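PDB 4JHM: mandelate racemase / muconate lactonizing enzyme, C-terminal domain protein from Pseudovibrio sp. JE062, which belongs to the enolase superfamily, pairing an enolase-like N-terminal domain with a C-terminal domain of TIM-barrel type. Local coordinates for residues 261-272 and 288-299. Numbering follows the deposited sequence.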
# COMPACT_ATOMS: atom_id res chain seq x y z
N LEU A 261 -9.74 -13.07 -4.73
CA LEU A 261 -10.55 -12.01 -5.28
C LEU A 261 -10.13 -10.66 -4.68
O LEU A 261 -10.00 -9.67 -5.40
CB LEU A 261 -12.03 -12.29 -5.03
CG LEU A 261 -12.56 -13.55 -5.72
CD1 LEU A 261 -14.02 -13.78 -5.37
CD2 LEU A 261 -12.39 -13.44 -7.22
N SER A 262 -9.89 -10.64 -3.37
CA SER A 262 -9.49 -9.42 -2.67
C SER A 262 -8.18 -8.82 -3.17
O SER A 262 -7.98 -7.61 -3.07
CB SER A 262 -9.37 -9.69 -1.16
OG SER A 262 -10.64 -9.71 -0.55
N THR A 263 -7.30 -9.65 -3.71
CA THR A 263 -5.99 -9.18 -4.15
C THR A 263 -5.85 -9.18 -5.67
O THR A 263 -4.76 -8.95 -6.20
CB THR A 263 -4.86 -10.03 -3.52
OG1 THR A 263 -5.05 -11.41 -3.86
CG2 THR A 263 -4.87 -9.88 -2.02
N GLY A 264 -6.95 -9.43 -6.37
CA GLY A 264 -6.97 -9.35 -7.83
C GLY A 264 -6.22 -10.46 -8.55
O GLY A 264 -5.62 -10.23 -9.60
N MSE A 265 -6.27 -11.67 -8.00
CA MSE A 265 -5.65 -12.83 -8.63
C MSE A 265 -6.49 -13.40 -9.74
O MSE A 265 -5.95 -13.96 -10.69
CB MSE A 265 -5.49 -13.93 -7.59
CG MSE A 265 -4.54 -13.50 -6.49
SE MSE A 265 -4.08 -15.07 -5.41
CE MSE A 265 -3.29 -14.07 -3.90
N TRP A 266 -7.81 -13.28 -9.61
CA TRP A 266 -8.74 -13.92 -10.53
C TRP A 266 -9.75 -12.97 -11.14
O TRP A 266 -10.15 -11.99 -10.52
CB TRP A 266 -9.53 -14.99 -9.79
CG TRP A 266 -8.72 -16.05 -9.12
CD1 TRP A 266 -7.46 -16.46 -9.44
CD2 TRP A 266 -9.15 -16.89 -8.04
NE1 TRP A 266 -7.07 -17.48 -8.61
CE2 TRP A 266 -8.09 -17.76 -7.74
CE3 TRP A 266 -10.32 -16.98 -7.29
CZ2 TRP A 266 -8.17 -18.71 -6.73
CZ3 TRP A 266 -10.40 -17.91 -6.29
CH2 TRP A 266 -9.33 -18.77 -6.02
N SER A 267 -10.20 -13.29 -12.35
CA SER A 267 -11.33 -12.60 -12.99
C SER A 267 -12.64 -13.31 -12.66
O SER A 267 -13.73 -12.76 -12.86
CB SER A 267 -11.14 -12.55 -14.49
OG SER A 267 -9.85 -12.10 -14.83
N ASP A 268 -12.54 -14.54 -12.18
CA ASP A 268 -13.70 -15.29 -11.71
C ASP A 268 -13.23 -16.20 -10.58
O ASP A 268 -12.11 -16.07 -10.10
CB ASP A 268 -14.32 -16.13 -12.83
CG ASP A 268 -13.35 -17.12 -13.45
OD1 ASP A 268 -12.47 -17.66 -12.73
OD2 ASP A 268 -13.46 -17.38 -14.67
N VAL A 269 -14.09 -17.11 -10.15
CA VAL A 269 -13.64 -18.16 -9.25
C VAL A 269 -14.13 -19.48 -9.79
O VAL A 269 -15.23 -19.57 -10.33
CB VAL A 269 -14.07 -17.93 -7.78
CG1 VAL A 269 -15.05 -16.77 -7.68
CG2 VAL A 269 -14.64 -19.20 -7.16
N ARG A 270 -13.29 -20.50 -9.68
CA ARG A 270 -13.59 -21.79 -10.26
C ARG A 270 -13.47 -22.85 -9.18
O ARG A 270 -12.39 -23.10 -8.66
CB ARG A 270 -12.63 -22.09 -11.41
CG ARG A 270 -12.64 -23.53 -11.87
CD ARG A 270 -11.67 -23.72 -13.03
NE ARG A 270 -11.84 -22.63 -13.98
CZ ARG A 270 -12.81 -22.56 -14.87
NH1 ARG A 270 -13.70 -23.54 -14.95
NH2 ARG A 270 -12.90 -21.52 -15.69
N GLN A 271 -14.59 -23.46 -8.86
CA GLN A 271 -14.64 -24.49 -7.84
C GLN A 271 -15.46 -25.64 -8.35
O GLN A 271 -16.22 -25.51 -9.31
CB GLN A 271 -15.29 -23.96 -6.57
CG GLN A 271 -14.51 -22.85 -5.89
CD GLN A 271 -13.35 -23.37 -5.08
OE1 GLN A 271 -12.36 -23.84 -5.62
NE2 GLN A 271 -13.48 -23.29 -3.75
N ASP A 272 -15.30 -26.78 -7.70
CA ASP A 272 -16.06 -27.97 -7.99
C ASP A 272 -16.67 -28.40 -6.67
O ASP A 272 -15.98 -28.48 -5.66
CB ASP A 272 -15.13 -29.05 -8.55
CG ASP A 272 -15.88 -30.26 -9.06
OD1 ASP A 272 -17.07 -30.43 -8.73
OD2 ASP A 272 -15.26 -31.06 -9.80
N ILE A 288 -19.79 -15.49 -2.23
CA ILE A 288 -18.55 -14.74 -2.03
C ILE A 288 -18.13 -14.02 -3.30
O ILE A 288 -17.76 -12.84 -3.26
CB ILE A 288 -17.43 -15.66 -1.51
CG1 ILE A 288 -17.79 -16.15 -0.11
CG2 ILE A 288 -16.10 -14.93 -1.50
CD1 ILE A 288 -16.88 -17.24 0.42
N ALA A 289 -18.21 -14.71 -4.44
CA ALA A 289 -17.94 -14.09 -5.73
C ALA A 289 -18.91 -12.95 -5.97
O ALA A 289 -18.51 -11.86 -6.38
CB ALA A 289 -18.06 -15.11 -6.85
N ALA A 290 -20.18 -13.20 -5.70
CA ALA A 290 -21.21 -12.16 -5.83
C ALA A 290 -20.72 -10.86 -5.20
O ALA A 290 -20.66 -9.82 -5.86
CB ALA A 290 -22.50 -12.63 -5.17
N GLY A 291 -20.35 -10.92 -3.92
CA GLY A 291 -19.88 -9.75 -3.19
C GLY A 291 -18.65 -9.11 -3.81
O GLY A 291 -18.34 -7.96 -3.53
N HIS A 292 -17.94 -9.87 -4.63
CA HIS A 292 -16.79 -9.34 -5.36
C HIS A 292 -17.14 -9.00 -6.81
O HIS A 292 -16.26 -8.72 -7.61
CB HIS A 292 -15.63 -10.35 -5.32
CG HIS A 292 -14.87 -10.34 -4.03
ND1 HIS A 292 -13.89 -9.41 -3.74
CD2 HIS A 292 -14.94 -11.16 -2.95
CE1 HIS A 292 -13.40 -9.65 -2.54
NE2 HIS A 292 -14.02 -10.71 -2.04
N SER A 293 -18.43 -9.04 -7.13
CA SER A 293 -18.92 -8.66 -8.45
C SER A 293 -18.35 -9.54 -9.57
O SER A 293 -18.05 -9.05 -10.66
CB SER A 293 -18.60 -7.19 -8.74
OG SER A 293 -19.10 -6.34 -7.72
N LYS A 294 -18.22 -10.83 -9.30
CA LYS A 294 -17.68 -11.75 -10.29
C LYS A 294 -18.45 -13.07 -10.31
O LYS A 294 -19.22 -13.37 -9.40
CB LYS A 294 -16.20 -12.02 -10.02
CG LYS A 294 -15.38 -10.77 -9.79
CD LYS A 294 -13.91 -10.93 -10.14
CE LYS A 294 -13.10 -9.82 -9.50
NZ LYS A 294 -11.79 -9.56 -10.16
N ASN A 295 -18.21 -13.85 -11.36
CA ASN A 295 -18.88 -15.12 -11.54
C ASN A 295 -18.09 -16.30 -10.98
O ASN A 295 -16.88 -16.20 -10.75
CB ASN A 295 -19.13 -15.36 -13.03
CG ASN A 295 -20.13 -14.38 -13.60
OD1 ASN A 295 -20.86 -13.73 -12.87
ND2 ASN A 295 -20.16 -14.28 -14.92
N LEU A 296 -18.79 -17.40 -10.75
CA LEU A 296 -18.16 -18.64 -10.36
C LEU A 296 -18.40 -19.66 -11.46
O LEU A 296 -19.45 -20.28 -11.51
CB LEU A 296 -18.74 -19.15 -9.04
CG LEU A 296 -17.92 -20.25 -8.33
CD1 LEU A 296 -18.42 -20.50 -6.92
CD2 LEU A 296 -17.91 -21.55 -9.12
N GLU A 297 -17.42 -19.82 -12.35
CA GLU A 297 -17.54 -20.78 -13.44
C GLU A 297 -17.24 -22.18 -12.92
O GLU A 297 -16.09 -22.50 -12.62
CB GLU A 297 -16.60 -20.41 -14.58
CG GLU A 297 -16.87 -19.03 -15.15
CD GLU A 297 -18.31 -18.83 -15.59
OE1 GLU A 297 -18.91 -19.79 -16.09
OE2 GLU A 297 -18.83 -17.70 -15.45
N ILE A 298 -18.27 -23.01 -12.82
CA ILE A 298 -18.15 -24.33 -12.21
C ILE A 298 -17.28 -25.27 -13.01
O ILE A 298 -17.29 -25.26 -14.24
CB ILE A 298 -19.53 -25.01 -12.03
CG1 ILE A 298 -20.31 -25.02 -13.34
CG2 ILE A 298 -20.33 -24.33 -10.93
CD1 ILE A 298 -21.64 -25.74 -13.28
N GLN A 299 -16.51 -26.07 -12.29
CA GLN A 299 -15.82 -27.18 -12.89
C GLN A 299 -16.73 -28.39 -12.76
O GLN A 299 -16.67 -29.12 -11.77
CB GLN A 299 -14.49 -27.41 -12.18
CG GLN A 299 -13.82 -28.72 -12.54
CD GLN A 299 -12.32 -28.60 -12.51
OE1 GLN A 299 -11.64 -29.30 -11.75
NE2 GLN A 299 -11.78 -27.70 -13.32
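Val269 and Leu296 mark the tight centre of this contact, where segments 261-272 and 288-299 run side by side in parallel with CA atoms 4.7 Å apart. Val269 N donates to Asn295 O at 3.0 Å, in the carbonyl plane with an N-H...O angle of 155°, and the CA-H of Leu296 points back at Val269 O. As modelled, Val269 CG1 meets Ala289 CB at 3.5 Å, on the last turn of helix 279-291, while CG2 lies 3.6 Å from Leu296 CG. Further along, Gln299 N reaches Gln271 O with an almost straight N-H...O angle of 178°, although it sits above the carbonyl plane. The charged groups beside these backbones find polar partners elsewhere: Asp268 OD1 and Arg270 NH2 both bond to Ser245 OG, and the Glu297 carboxylate receives the backbone N-H groups of Asn321 and Phe322.

The helix ends form the more solvent-accessible side: Ser262, His292 and Lys294 are partly exposed, although Leu261 is buried among them. Leu261 CB stands over the centre of one face of the His292 ring, a CH-pi contact 3.6 Å from the centroid. Ser262 OG lies near the ring plane but bonds to Thr258 O of its own helix. Lys294, with CG anti to its carbonyl carbon (chi1 -48°) and extended from there, passes Leu261 in the opposite direction and carries NZ to Trp266 O at 3.0 Å. Thr258 of a second subunit packs on His292, and Lys231 of a third bonds to Ser262 O.

Schellman motifs close both helices: Met265 N to Ala260 O with Gly264 N to Leu261 O, and Lys294 N to Ala289 O with Ser293 N to Ala290 O. The parallel register and single bridge, with helix 279-291 linking the segments, are consistent with the beta-alpha-beta crossover repeated in the enolase-superfamily TIM-barrel domain.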